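Extracellular solute-binding protein family 1 (Kribbella flavida, PDB 5IXP) probably captures a solute outside the cell and hands it to an ABC transporter in the membrane. Local coordinates at residues Glu40-Lys43 against Asn44-Asn48; Tyr147-Ala150 against Gly151-Phe154; Arg188-Gly191 against Asp192-Leu196; Leu294-Pro297 against Glu298-Ile301; Ala333-Gly336 against Lys337-Asn341. One frame throughout, in Å; residues are numbered along the deposited sequence. Where two conformers were deposited one is given.

Interaction 1. Residues Glu40-Lys43 against Asn44-Asn48; sequences EHIK and NLETN
K43 and N44 meet at the seam of residues 40-43 and 44-48, with I42 beside them. K43 contributes mainly through its backbone oxygen. T47 grips that oxygen twice, with T47 N 2.8 Å from K43 O and T47 OG1 2.9 Å from K43 O. The two donors come from opposite faces of the carbonyl plane, the hydroxyl standing 37° out of it. With OG1 anti to the carbonyl carbon (chi1 -63°), the T47 hydroxyl is turned back along the helix to this acceptor. N44 N bonds to E40 O at 2.8 Å. The N44 amide lies close to the same oxygen, its CG 3.0 Å from E40 O, but ND2 is badly angled and makes no hydrogen bond there.

These are i to i+4 contacts on helix 38-51. This helix links strands 28-34 and 58-62, which flank strand 2-8 and run parallel to it, in a beta-alpha-beta crossover, as in other extracellular solute-binding proteins of this fold. H41 and L45 pack on strand 58-62, and H41 NE2 is hydrogen-bonded to A60 O.

I42 and E46 run side by side and point the same way. I42 CG2 touches E46 OE2 at 3.6 Å, and E46 N bonds to I42 O at 2.9 Å. The E46 chain is extended beyond CG, and OE2 forms a salt bridge with K68. An alanine in place of E46 is likely to leave K68 without this carboxylate and to strip I42 CG2 of a neighbour.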
loop_
_atom_site.group_PDB
_atom_site.type_symbol
_atom_site.label_atom_id
_atom_site.label_comp_id
_atom_site.label_asym_id
_atom_site.label_seq_id
_atom_site.Cartn_x
_atom_site.Cartn_y
_atom_site.Cartn_z
ATOM N N GLU A 40 13.980 -0.960 12.310
ATOM C CA GLU A 40 15.321 -0.436 12.519
ATOM C C GLU A 40 15.831 0.320 11.309
ATOM O O GLU A 40 16.608 1.266 11.468
ATOM C CB GLU A 40 16.280 -1.544 12.907
ATOM C CG GLU A 40 16.425 -1.565 14.416
ATOM C CD GLU A 40 16.776 -2.899 14.912
ATOM O OE1 GLU A 40 16.723 -3.828 14.084
ATOM O OE2 GLU A 40 17.103 -3.017 16.110
ATOM N N HIS A 41 15.406 -0.068 10.108
ATOM C CA HIS A 41 15.712 0.739 8.932
ATOM C C HIS A 41 15.176 2.159 9.098
ATOM O O HIS A 41 15.885 3.142 8.844
ATOM C CB HIS A 41 15.126 0.074 7.688
ATOM C CG HIS A 41 15.315 0.872 6.438
ATOM N ND1 HIS A 41 16.411 0.713 5.611
ATOM C CD2 HIS A 41 14.555 1.843 5.876
ATOM C CE1 HIS A 41 16.310 1.549 4.590
ATOM N NE2 HIS A 41 15.193 2.247 4.728
ATOM N N ILE A 42 13.924 2.279 9.550
ATOM C CA ILE A 42 13.320 3.587 9.813
ATOM C C ILE A 42 14.099 4.341 10.883
ATOM O O ILE A 42 14.390 5.535 10.739
ATOM C CB ILE A 42 11.854 3.420 10.249
ATOM C CG1 ILE A 42 10.989 2.932 9.106
ATOM C CG2 ILE A 42 11.321 4.719 10.836
ATOM C CD1 ILE A 42 9.696 2.366 9.603
ATOM N N LYS A 43 14.405 3.667 11.995
ATOM C CA LYS A 43 15.133 4.322 13.076
ATOM C C LYS A 43 16.503 4.804 12.614
ATOM O O LYS A 43 16.936 5.901 12.981
ATOM C CB LYS A 43 15.278 3.375 14.266
ATOM C CG LYS A 43 14.023 3.231 15.101
ATOM C CD LYS A 43 14.351 2.556 16.418
ATOM C CE LYS A 43 13.525 1.306 16.614
ATOM N NZ LYS A 43 12.066 1.609 16.702
ATOM N N ASN A 44 17.203 3.994 11.813
ATOM C CA ASN A 44 18.482 4.435 11.263
ATOM C C ASN A 44 18.289 5.682 10.426
ATOM O O ASN A 44 19.064 6.639 10.520
ATOM C CB ASN A 44 19.106 3.346 10.392
ATOM C CG ASN A 44 19.515 2.133 11.179
ATOM O OD1 ASN A 44 19.696 2.199 12.393
ATOM N ND2 ASN A 44 19.693 1.013 10.482
ATOM N N LEU A 45 17.275 5.658 9.562
ATOM C CA LEU A 45 16.909 6.806 8.744
ATOM C C LEU A 45 16.759 8.055 9.601
ATOM O O LEU A 45 17.418 9.075 9.369
ATOM C CB LEU A 45 15.604 6.485 8.020
ATOM C CG LEU A 45 15.300 7.021 6.634
ATOM C CD1 LEU A 45 16.515 6.865 5.742
ATOM C CD2 LEU A 45 14.127 6.229 6.096
ATOM N N GLU A 46 15.897 7.972 10.616
ATOM C CA GLU A 46 15.633 9.115 11.482
ATOM C C GLU A 46 16.900 9.562 12.193
ATOM O O GLU A 46 17.218 10.757 12.233
ATOM C CB GLU A 46 14.554 8.764 12.508
ATOM C CG GLU A 46 13.242 8.355 11.912
ATOM C CD GLU A 46 12.198 8.057 12.968
ATOM O OE1 GLU A 46 12.558 8.024 14.164
ATOM O OE2 GLU A 46 11.019 7.858 12.604
ATOM N N THR A 47 17.636 8.607 12.760
ATOM C CA THR A 47 18.815 8.944 13.549
ATOM C C THR A 47 19.909 9.553 12.686
ATOM O O THR A 47 20.545 10.540 13.080
ATOM C CB THR A 47 19.337 7.697 14.260
ATOM O OG1 THR A 47 18.343 7.225 15.175
ATOM C CG2 THR A 47 20.613 8.017 15.018
ATOM N N ASN A 48 20.140 8.973 11.508
ATOM C CA ASN A 48 21.234 9.414 10.657
ATOM C C ASN A 48 20.902 10.729 9.967
ATOM O O ASN A 48 21.786 11.570 9.777
ATOM C CB ASN A 48 21.552 8.324 9.633
ATOM C CG ASN A 48 22.089 7.073 10.282
ATOM O OD1 ASN A 48 22.507 7.104 11.439
ATOM N ND2 ASN A 48 22.073 5.963 9.555
#

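Interaction 2. Residues Tyr147-Ala150 against Gly151-Phe154; sequences YFAA and GRRF
Four backbone hydrogen bonds join residues 147-150 to 151-154: G151 to Y147, R152 to F148, R153 to A149 and F154 to A150. The shortest is F154 N to A150 O, 2.8 Å. The bond from G151 N to Y147 O is the most bent, at 148°.

R152 bends at chi3 (-53°) and lays its guanidinium back over the preceding turn. A149 CA sits over one face of the group, 3.5 Å above its plane, and F148 O lies over a face too. R152 NH2 lies 3.7 Å from A149 CB, and R152 NH1 lies 4.0 Å from F148 CB. Beyond the helix the R152 side chain touches D210.

All of this lies on helix 144-157, which packs against helices 167-175 and 195-209 through F148.

Aromatic contacts line the buried side. The Y147 ring brings CD2 over one face of the F148 ring, 3.7 Å above its plane. Y147 also meets W144 and F141 edge-to-face, and its OH is hydrogen-bonded to T234 OG1. F154 packs against W163, while its CB rests 3.4 Å from A150 O.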
loop_
_atom_site.group_PDB
_atom_site.type_symbol
_atom_site.label_atom_id
_atom_site.label_comp_id
_atom_site.label_asym_id
_atom_site.label_seq_id
_atom_site.Cartn_x
_atom_site.Cartn_y
_atom_site.Cartn_z
ATOM N N TYR A 147 -20.712 -2.481 -1.851
ATOM C CA TYR A 147 -19.928 -3.500 -1.155
ATOM C C TYR A 147 -20.585 -3.899 0.168
ATOM O O TYR A 147 -20.741 -5.091 0.465
ATOM C CB TYR A 147 -18.506 -2.973 -0.938
ATOM C CG TYR A 147 -17.594 -3.866 -0.135
ATOM C CD1 TYR A 147 -16.965 -4.967 -0.722
ATOM C CD2 TYR A 147 -17.340 -3.595 1.200
ATOM C CE1 TYR A 147 -16.101 -5.783 0.018
ATOM C CE2 TYR A 147 -16.487 -4.393 1.947
ATOM C CZ TYR A 147 -15.873 -5.481 1.352
ATOM O OH TYR A 147 -15.033 -6.251 2.103
ATOM N N PHE A 148 -20.990 -2.915 0.974
ATOM C CA PHE A 148 -21.626 -3.238 2.251
ATOM C C PHE A 148 -23.021 -3.825 2.054
ATOM O O PHE A 148 -23.434 -4.717 2.804
ATOM C CB PHE A 148 -21.675 -1.996 3.142
ATOM C CG PHE A 148 -20.302 -1.494 3.551
ATOM C CD1 PHE A 148 -19.379 -2.352 4.143
ATOM C CD2 PHE A 148 -19.933 -0.177 3.318
ATOM C CE1 PHE A 148 -18.104 -1.896 4.514
ATOM C CE2 PHE A 148 -18.665 0.288 3.676
ATOM C CZ PHE A 148 -17.745 -0.568 4.280
ATOM N N ALA A 149 -23.765 -3.332 1.064
ATOM C CA ALA A 149 -25.068 -3.923 0.776
ATOM C C ALA A 149 -24.930 -5.396 0.403
ATOM O O ALA A 149 -25.712 -6.234 0.866
ATOM C CB ALA A 149 -25.766 -3.144 -0.340
ATOM N N ALA A 150 -23.942 -5.733 -0.432
ATOM C CA ALA A 150 -23.690 -7.138 -0.734
ATOM C C ALA A 150 -23.296 -7.899 0.527
ATOM O O ALA A 150 -23.676 -9.060 0.708
ATOM C CB ALA A 150 -22.599 -7.268 -1.802
ATOM N N GLY A 151 -22.537 -7.258 1.415
ATOM C CA GLY A 151 -22.174 -7.915 2.663
ATOM C C GLY A 151 -23.372 -8.220 3.545
ATOM O O GLY A 151 -23.423 -9.263 4.200
ATOM N N ARG A 152 -24.334 -7.302 3.602
ATOM C CA ARG A 152 -25.534 -7.557 4.393
ATOM C C ARG A 152 -26.363 -8.677 3.780
ATOM O O ARG A 152 -26.894 -9.530 4.503
ATOM C CB ARG A 152 -26.351 -6.274 4.535
ATOM C CG ARG A 152 -25.634 -5.218 5.368
ATOM C CD ARG A 152 -26.542 -4.076 5.750
ATOM N NE ARG A 152 -27.201 -3.509 4.573
ATOM C CZ ARG A 152 -26.698 -2.528 3.833
ATOM N NH1 ARG A 152 -25.517 -1.990 4.141
ATOM N NH2 ARG A 152 -27.377 -2.083 2.781
ATOM N N ARG A 153 -26.486 -8.683 2.449
ATOM C CA ARG A 153 -27.114 -9.801 1.756
ATOM C C ARG A 153 -26.414 -11.111 2.100
ATOM O O ARG A 153 -27.064 -12.112 2.433
ATOM C CB ARG A 153 -27.092 -9.536 0.247
ATOM C CG ARG A 153 -27.430 -10.732 -0.613
ATOM C CD ARG A 153 -27.237 -10.451 -2.108
ATOM N NE ARG A 153 -27.304 -11.692 -2.877
ATOM C CZ ARG A 153 -27.135 -11.781 -4.194
ATOM N NH1 ARG A 153 -26.877 -10.696 -4.915
ATOM N NH2 ARG A 153 -27.216 -12.966 -4.791
ATOM N N PHE A 154 -25.080 -11.117 2.024
ATOM C CA PHE A 154 -24.295 -12.287 2.408
ATOM C C PHE A 154 -24.570 -12.686 3.848
ATOM O O PHE A 154 -24.841 -13.856 4.141
ATOM C CB PHE A 154 -22.797 -11.998 2.210
ATOM C CG PHE A 154 -21.888 -13.105 2.692
ATOM C CD1 PHE A 154 -21.541 -14.152 1.847
ATOM C CD2 PHE A 154 -21.371 -13.094 3.982
ATOM C CE1 PHE A 154 -20.708 -15.177 2.282
ATOM C CE2 PHE A 154 -20.541 -14.114 4.425
ATOM C CZ PHE A 154 -20.206 -15.156 3.572
#

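Interaction 3. Residues Arg188-Gly191 against Asp192-Leu196; sequences RYLG and DENEL
L190 to E193 form a type I beta turn, closed by a hydrogen bond from E193 N to L190 O at 2.9 Å, with the donor 59° out of the carbonyl plane.

R188 and E193 cross at about a right angle and are paired as a salt bridge over the turn, though the modelled separation of R188 NH1 and E193 OE1 is too short to trust, and R188 has a second conformer. E193 OE1 approaches the guanidinium at its edge, near its plane.

The turn leads directly into helix 195-209, with N194 at the N-cap. N194 OD1 accepts a weak bond from L196 N at 3.1 Å. Its ND2 is hydrogen-bonded to the backbone oxygens of Q180 and A181, which ties the cap to an earlier part of the same loop. A water bridges the cap to the turn. It donates to G191 O at 2.7 Å and to N194 O at 2.8 Å.

The Y189 ring lies over G191, whose N is 3.3 Å above one face. A side chain on G191 would run into Y189 OH. Y189 CE2 is 3.9 Å from D192 OD1, and both side chains also touch helix 377-392.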
loop_
_atom_site.group_PDB
_atom_site.type_symbol
_atom_site.label_atom_id
_atom_site.label_comp_id
_atom_site.label_asym_id
_atom_site.label_seq_id
_atom_site.Cartn_x
_atom_site.Cartn_y
_atom_site.Cartn_z
ATOM N N ARG A 188 -2.482 22.054 6.851
ATOM C CA ARG A 188 -3.353 22.477 7.938
ATOM C C ARG A 188 -4.223 21.296 8.363
ATOM O O ARG A 188 -4.959 20.737 7.542
ATOM C CB ARG A 188 -4.208 23.660 7.494
ATOM C CG ARG A 188 -5.066 24.248 8.582
ATOM C CD ARG A 188 -6.410 24.645 8.025
ATOM N NE ARG A 188 -7.430 24.592 9.057
ATOM C CZ ARG A 188 -8.709 24.323 8.831
ATOM N NH1 ARG A 188 -9.554 24.300 9.845
ATOM N NH2 ARG A 188 -9.137 24.069 7.600
ATOM N N TYR A 189 -4.129 20.909 9.635
ATOM C CA TYR A 189 -4.919 19.790 10.133
ATOM C C TYR A 189 -6.394 20.175 10.172
ATOM O O TYR A 189 -6.769 21.183 10.775
ATOM C CB TYR A 189 -4.445 19.361 11.523
ATOM C CG TYR A 189 -5.389 18.372 12.160
ATOM C CD1 TYR A 189 -5.498 17.084 11.665
ATOM C CD2 TYR A 189 -6.194 18.734 13.236
ATOM C CE1 TYR A 189 -6.370 16.176 12.221
ATOM C CE2 TYR A 189 -7.078 17.825 13.807
ATOM C CZ TYR A 189 -7.160 16.548 13.287
ATOM O OH TYR A 189 -8.027 15.629 13.823
ATOM N N LEU A 190 -7.231 19.379 9.507
ATOM C CA LEU A 190 -8.661 19.651 9.426
ATOM C C LEU A 190 -9.486 18.406 9.716
ATOM O O LEU A 190 -10.638 18.319 9.272
ATOM C CB LEU A 190 -9.035 20.219 8.050
ATOM C CG LEU A 190 -8.435 19.576 6.789
ATOM C CD1 LEU A 190 -8.962 18.174 6.523
ATOM C CD2 LEU A 190 -8.691 20.469 5.591
ATOM N N GLY A 191 -8.912 17.431 10.425
ATOM C CA GLY A 191 -9.611 16.177 10.633
ATOM C C GLY A 191 -10.935 16.355 11.341
ATOM O O GLY A 191 -11.884 15.610 11.090
ATOM N N ASP A 192 -11.025 17.345 12.219
ATOM C CA ASP A 192 -12.257 17.607 12.946
ATOM C C ASP A 192 -13.238 18.458 12.157
ATOM O O ASP A 192 -14.349 18.690 12.644
ATOM C CB ASP A 192 -11.940 18.276 14.288
ATOM C CG ASP A 192 -11.001 19.467 14.148
ATOM O OD1 ASP A 192 -10.422 19.663 13.057
ATOM O OD2 ASP A 192 -10.837 20.211 15.139
ATOM N N GLU A 193 -12.860 18.924 10.963
ATOM C CA GLU A 193 -13.722 19.727 10.104
ATOM C C GLU A 193 -14.075 19.015 8.802
ATOM O O GLU A 193 -14.546 19.655 7.857
ATOM C CB GLU A 193 -13.059 21.070 9.801
ATOM C CG GLU A 193 -12.941 21.970 11.010
ATOM C CD GLU A 193 -12.121 23.214 10.740
ATOM O OE1 GLU A 193 -11.507 23.308 9.653
ATOM O OE2 GLU A 193 -12.090 24.106 11.615
ATOM N N ASN A 194 -13.858 17.708 8.731
ATOM C CA ASN A 194 -14.041 16.936 7.504
ATOM C C ASN A 194 -15.230 16.001 7.701
ATOM O O ASN A 194 -15.089 14.931 8.302
ATOM C CB ASN A 194 -12.768 16.165 7.182
ATOM C CG ASN A 194 -12.817 15.479 5.830
ATOM O OD1 ASN A 194 -13.874 15.378 5.196
ATOM N ND2 ASN A 194 -11.662 14.986 5.384
ATOM N N GLU A 195 -16.402 16.396 7.188
ATOM C CA GLU A 195 -17.584 15.557 7.370
ATOM C C GLU A 195 -17.479 14.263 6.570
ATOM O O GLU A 195 -18.047 13.244 6.972
ATOM C CB GLU A 195 -18.868 16.317 6.997
ATOM C CG GLU A 195 -20.153 15.586 7.454
ATOM C CD GLU A 195 -21.467 16.294 7.084
ATOM O OE1 GLU A 195 -21.430 17.468 6.646
ATOM O OE2 GLU A 195 -22.545 15.665 7.235
ATOM N N LEU A 196 -16.747 14.268 5.452
ATOM C CA LEU A 196 -16.595 13.033 4.691
ATOM C C LEU A 196 -15.847 11.978 5.493
ATOM O O LEU A 196 -16.134 10.781 5.374
ATOM C CB LEU A 196 -15.877 13.300 3.373
ATOM C CG LEU A 196 -16.719 12.932 2.159
ATOM C CD1 LEU A 196 -15.880 13.009 0.919
ATOM C CD2 LEU A 196 -17.325 11.549 2.315
HETATM O O HOH W 1 -14.543 15.354 10.994
#

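Interaction 4. Residues Leu294-Pro297 against Glu298-Ile301; sequences LTAP and EQQI
A296 O accepts from Q300 N at 2.9 Å, with the donor almost in line with the carbonyl bond. Q299 N adds a weak bond to A296 O at 3.0 Å. One residue on, I301 N bonds to P297 O at 2.9 Å. Between them these bonds start helix 297-307. Helix 284-294 has just ended: T295 is the first residue to leave helical angles, and A296 is the N-cap of the new helix. P297 follows as its first residue, where a missing N-H costs no helical bond.

Q300 reaches back over the break. Its CG lies anti to the carbonyl carbon (chi1 -61°), and a bend at chi2 brings NE2 to T295 O at 3.0 Å, a weak bond. Q300 CG is also 3.3 Å from A296 O. OE1 is hydrogen-bonded to S312 N, just past strand 310-311, and NE2 is also weakly bonded to T111 O of strand 108-121.

Q299 turns the other way. Its NE2 touches A296 CB at 3.6 Å and is hydrogen-bonded to W293 O, while OE1 is hydrogen-bonded to K302 NZ. The T295 hydroxyl is hydrogen-bonded to A291 O and A292 O.

The two glutamines give side-chain N-H groups to W293 O, in the last turn of helix 284-294, and weakly to T295 O, just after it; these probably serve oxygens that the break leaves short of regular helical donors.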
loop_
_atom_site.group_PDB
_atom_site.type_symbol
_atom_site.label_atom_id
_atom_site.label_comp_id
_atom_site.label_asym_id
_atom_site.label_seq_id
_atom_site.Cartn_x
_atom_site.Cartn_y
_atom_site.Cartn_z
ATOM N N LEU A 294 17.727 1.452 -11.344
ATOM C CA LEU A 294 17.072 0.396 -10.582
ATOM C C LEU A 294 15.555 0.458 -10.709
ATOM O O LEU A 294 14.882 -0.563 -10.530
ATOM C CB LEU A 294 17.472 0.482 -9.099
ATOM C CG LEU A 294 18.910 0.070 -8.745
ATOM C CD1 LEU A 294 19.240 0.537 -7.327
ATOM C CD2 LEU A 294 19.124 -1.449 -8.875
ATOM N N THR A 295 14.993 1.637 -10.978
ATOM C CA THR A 295 13.544 1.787 -11.071
ATOM C C THR A 295 13.049 1.897 -12.510
ATOM O O THR A 295 11.856 2.148 -12.722
ATOM C CB THR A 295 13.076 3.001 -10.259
ATOM O OG1 THR A 295 13.733 4.189 -10.733
ATOM C CG2 THR A 295 13.393 2.789 -8.773
ATOM N N ALA A 296 13.930 1.698 -13.496
ATOM C CA ALA A 296 13.530 1.708 -14.897
ATOM C C ALA A 296 12.673 0.481 -15.227
ATOM O O ALA A 296 12.758 -0.551 -14.552
ATOM C CB ALA A 296 14.768 1.749 -15.801
ATOM N N PRO A 297 11.842 0.570 -16.276
ATOM C CA PRO A 297 10.951 -0.558 -16.605
ATOM C C PRO A 297 11.654 -1.897 -16.766
ATOM O O PRO A 297 11.142 -2.901 -16.255
ATOM C CB PRO A 297 10.295 -0.118 -17.925
ATOM C CG PRO A 297 10.412 1.362 -17.951
ATOM C CD PRO A 297 11.587 1.756 -17.116
ATOM N N GLU A 298 12.801 -1.949 -17.457
ATOM C CA GLU A 298 13.476 -3.231 -17.647
ATOM C C GLU A 298 13.871 -3.844 -16.309
ATOM O O GLU A 298 13.792 -5.065 -16.131
ATOM C CB GLU A 298 14.703 -3.074 -18.556
ATOM C CG GLU A 298 14.362 -2.780 -20.022
ATOM C CD GLU A 298 15.527 -3.019 -20.986
ATOM O OE1 GLU A 298 16.700 -3.030 -20.546
ATOM O OE2 GLU A 298 15.268 -3.197 -22.196
ATOM N N GLN A 299 14.279 -3.011 -15.348
ATOM C CA GLN A 299 14.666 -3.527 -14.043
ATOM C C GLN A 299 13.449 -3.890 -13.205
ATOM O O GLN A 299 13.475 -4.886 -12.474
ATOM C CB GLN A 299 15.557 -2.520 -13.317
ATOM C CG GLN A 299 17.027 -2.613 -13.773
ATOM C CD GLN A 299 17.209 -2.265 -15.237
ATOM O OE1 GLN A 299 17.447 -3.142 -16.070
ATOM N NE2 GLN A 299 17.113 -0.975 -15.559
ATOM N N GLN A 300 12.366 -3.120 -13.312
ATOM C CA GLN A 300 11.170 -3.498 -12.565
ATOM C C GLN A 300 10.599 -4.821 -13.064
ATOM O O GLN A 300 10.048 -5.599 -12.271
ATOM C CB GLN A 300 10.133 -2.378 -12.627
ATOM C CG GLN A 300 10.644 -1.065 -12.021
ATOM C CD GLN A 300 9.562 -0.322 -11.257
ATOM O OE1 GLN A 300 8.458 -0.824 -11.091
ATOM N NE2 GLN A 300 9.874 0.875 -10.796
ATOM N N ILE A 301 10.753 -5.117 -14.356
ATOM C CA ILE A 301 10.346 -6.428 -14.855
ATOM C C ILE A 301 11.221 -7.528 -14.261
ATOM O O ILE A 301 10.720 -8.584 -13.857
ATOM C CB ILE A 301 10.370 -6.448 -16.392
ATOM C CG1 ILE A 301 9.243 -5.562 -16.931
ATOM C CG2 ILE A 301 10.260 -7.890 -16.903
ATOM C CD1 ILE A 301 9.374 -5.228 -18.388
#

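Interaction 5. Residues Ala333-Gly336 against Lys337-Asn341; sequences APVG and KIFVN
F339 leans back on V335, one turn earlier in the chain. Its CG is anti to the carbonyl carbon (chi1 -74°), which sets the two side chains side by side and pointing the same way. CB starts 3.4 Å from V335 O, the oxygen that also accepts the hydrogen bond from F339 N. CG lies 3.7 Å from V335 O. CD2 comes closest, 3.1 Å from V335 O, which sits at the edge of the ring near its plane. CD2 also touches V335 CB at 3.8 Å. Farther along the same edge, CE2 meets V335 CB at 3.9 Å and V335 CG1 at 4.1 Å. The methyl CG2 of I338 lies over one ring face, offset toward the rim. The ring also packs on L242 of helix 241-249. A serine in place of F339 would probably open a gap beside L242 and leave V335 CB and CG1 without their aromatic neighbour.

I338 makes the matching contact on the next side of the helix. The I338 and P334 side chains cross at a slant, with I338 CD1 3.7 Å from P334 CD and 4.2 Å from A333 CB. I338 N bonds to P334 O.

P334 is the centre of an inverse gamma turn, with a weak bond from V335 N to A333 O. It is also the N-cap of helix 335-344. A tight turn thus feeds the first helical turn, and A333, V335 and I338 seat this helix start against V259 of strand 257-260.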
loop_
_atom_site.group_PDB
_atom_site.type_symbol
_atom_site.label_atom_id
_atom_site.label_comp_id
_atom_site.label_asym_id
_atom_site.label_seq_id
_atom_site.Cartn_x
_atom_site.Cartn_y
_atom_site.Cartn_z
ATOM N N ALA A 333 -6.638 -17.178 -11.660
ATOM C CA ALA A 333 -7.023 -15.825 -12.023
ATOM C C ALA A 333 -5.930 -15.182 -12.873
ATOM O O ALA A 333 -4.739 -15.407 -12.631
ATOM C CB ALA A 333 -7.283 -14.974 -10.778
ATOM N N PRO A 334 -6.302 -14.388 -13.881
ATOM C CA PRO A 334 -5.305 -13.670 -14.706
ATOM C C PRO A 334 -4.789 -12.432 -13.980
ATOM O O PRO A 334 -5.075 -11.283 -14.336
ATOM C CB PRO A 334 -6.109 -13.336 -15.966
ATOM C CG PRO A 334 -7.523 -13.128 -15.428
ATOM C CD PRO A 334 -7.688 -14.119 -14.311
ATOM N N VAL A 335 -4.012 -12.665 -12.916
ATOM C CA VAL A 335 -3.667 -11.572 -12.001
ATOM C C VAL A 335 -2.782 -10.529 -12.674
ATOM O O VAL A 335 -2.806 -9.353 -12.294
ATOM C CB VAL A 335 -3.004 -12.117 -10.721
ATOM C CG1 VAL A 335 -4.001 -12.940 -9.918
ATOM C CG2 VAL A 335 -1.756 -12.953 -11.066
ATOM N N GLY A 336 -1.986 -10.924 -13.672
ATOM C CA GLY A 336 -1.200 -9.936 -14.393
ATOM C C GLY A 336 -2.077 -8.880 -15.032
ATOM O O GLY A 336 -1.861 -7.676 -14.857
ATOM N N LYS A 337 -3.111 -9.320 -15.747
ATOM C CA LYS A 337 -4.011 -8.368 -16.385
ATOM C C LYS A 337 -4.871 -7.651 -15.353
ATOM O O LYS A 337 -5.121 -6.445 -15.474
ATOM C CB LYS A 337 -4.877 -9.086 -17.414
ATOM C CG LYS A 337 -4.092 -9.600 -18.609
ATOM C CD LYS A 337 -4.970 -10.425 -19.513
ATOM C CE LYS A 337 -4.223 -10.851 -20.762
ATOM N NZ LYS A 337 -5.106 -11.693 -21.604
ATOM N N ILE A 338 -5.320 -8.370 -14.322
ATOM C CA ILE A 338 -6.177 -7.751 -13.316
ATOM C C ILE A 338 -5.437 -6.612 -12.625
ATOM O O ILE A 338 -5.945 -5.491 -12.515
ATOM C CB ILE A 338 -6.667 -8.802 -12.306
ATOM C CG1 ILE A 338 -7.712 -9.721 -12.954
ATOM C CG2 ILE A 338 -7.242 -8.119 -11.064
ATOM C CD1 ILE A 338 -7.919 -11.033 -12.202
ATOM N N PHE A 339 -4.209 -6.865 -12.175
ATOM C CA PHE A 339 -3.555 -5.829 -11.389
ATOM C C PHE A 339 -2.973 -4.710 -12.246
ATOM O O PHE A 339 -2.780 -3.599 -11.732
ATOM C CB PHE A 339 -2.530 -6.473 -10.454
ATOM C CG PHE A 339 -3.186 -7.186 -9.313
ATOM C CD1 PHE A 339 -3.734 -6.461 -8.260
ATOM C CD2 PHE A 339 -3.341 -8.562 -9.325
ATOM C CE1 PHE A 339 -4.382 -7.107 -7.215
ATOM C CE2 PHE A 339 -3.988 -9.201 -8.292
ATOM C CZ PHE A 339 -4.506 -8.471 -7.236
ATOM N N VAL A 340 -2.760 -4.937 -13.545
ATOM C CA VAL A 340 -2.539 -3.807 -14.450
ATOM C C VAL A 340 -3.754 -2.889 -14.434
ATOM O O VAL A 340 -3.635 -1.669 -14.251
ATOM C CB VAL A 340 -2.219 -4.297 -15.874
ATOM C CG1 VAL A 340 -2.355 -3.153 -16.869
ATOM C CG2 VAL A 340 -0.814 -4.877 -15.922
ATOM N N ASN A 341 -4.944 -3.463 -14.631
ATOM C CA ASN A 341 -6.167 -2.665 -14.566
ATOM C C ASN A 341 -6.306 -1.968 -13.220
ATOM O O ASN A 341 -6.671 -0.787 -13.159
ATOM C CB ASN A 341 -7.392 -3.541 -14.826
ATOM C CG ASN A 341 -7.472 -4.023 -16.253
ATOM O OD1 ASN A 341 -6.851 -3.451 -17.150
ATOM N ND2 ASN A 341 -8.260 -5.072 -16.478
#

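All five contacts are local. Interactions 2 and 5 are the buried ones; interactions 1, 3 and 4 are only partly buried. Interactions 1 and 2 lie mid-helix, whereas 3, 4 and 5 mark helix starts, with an asparagine, an alanine and a proline at their N-cap positions; only the asparagine caps with its side chain. Their chemistry differs accordingly: apolar packing in 5, aromatic packing with arginines on the exposed side in 2, glutamine amides in 4, and charged side chains toward the surface in 1 and 3. Interactions 2 and 3 are linked through helix 195-209: F148 packs on it and interaction 3 begins it. The centres of interactions 1 and 2 are about 43 Å apart.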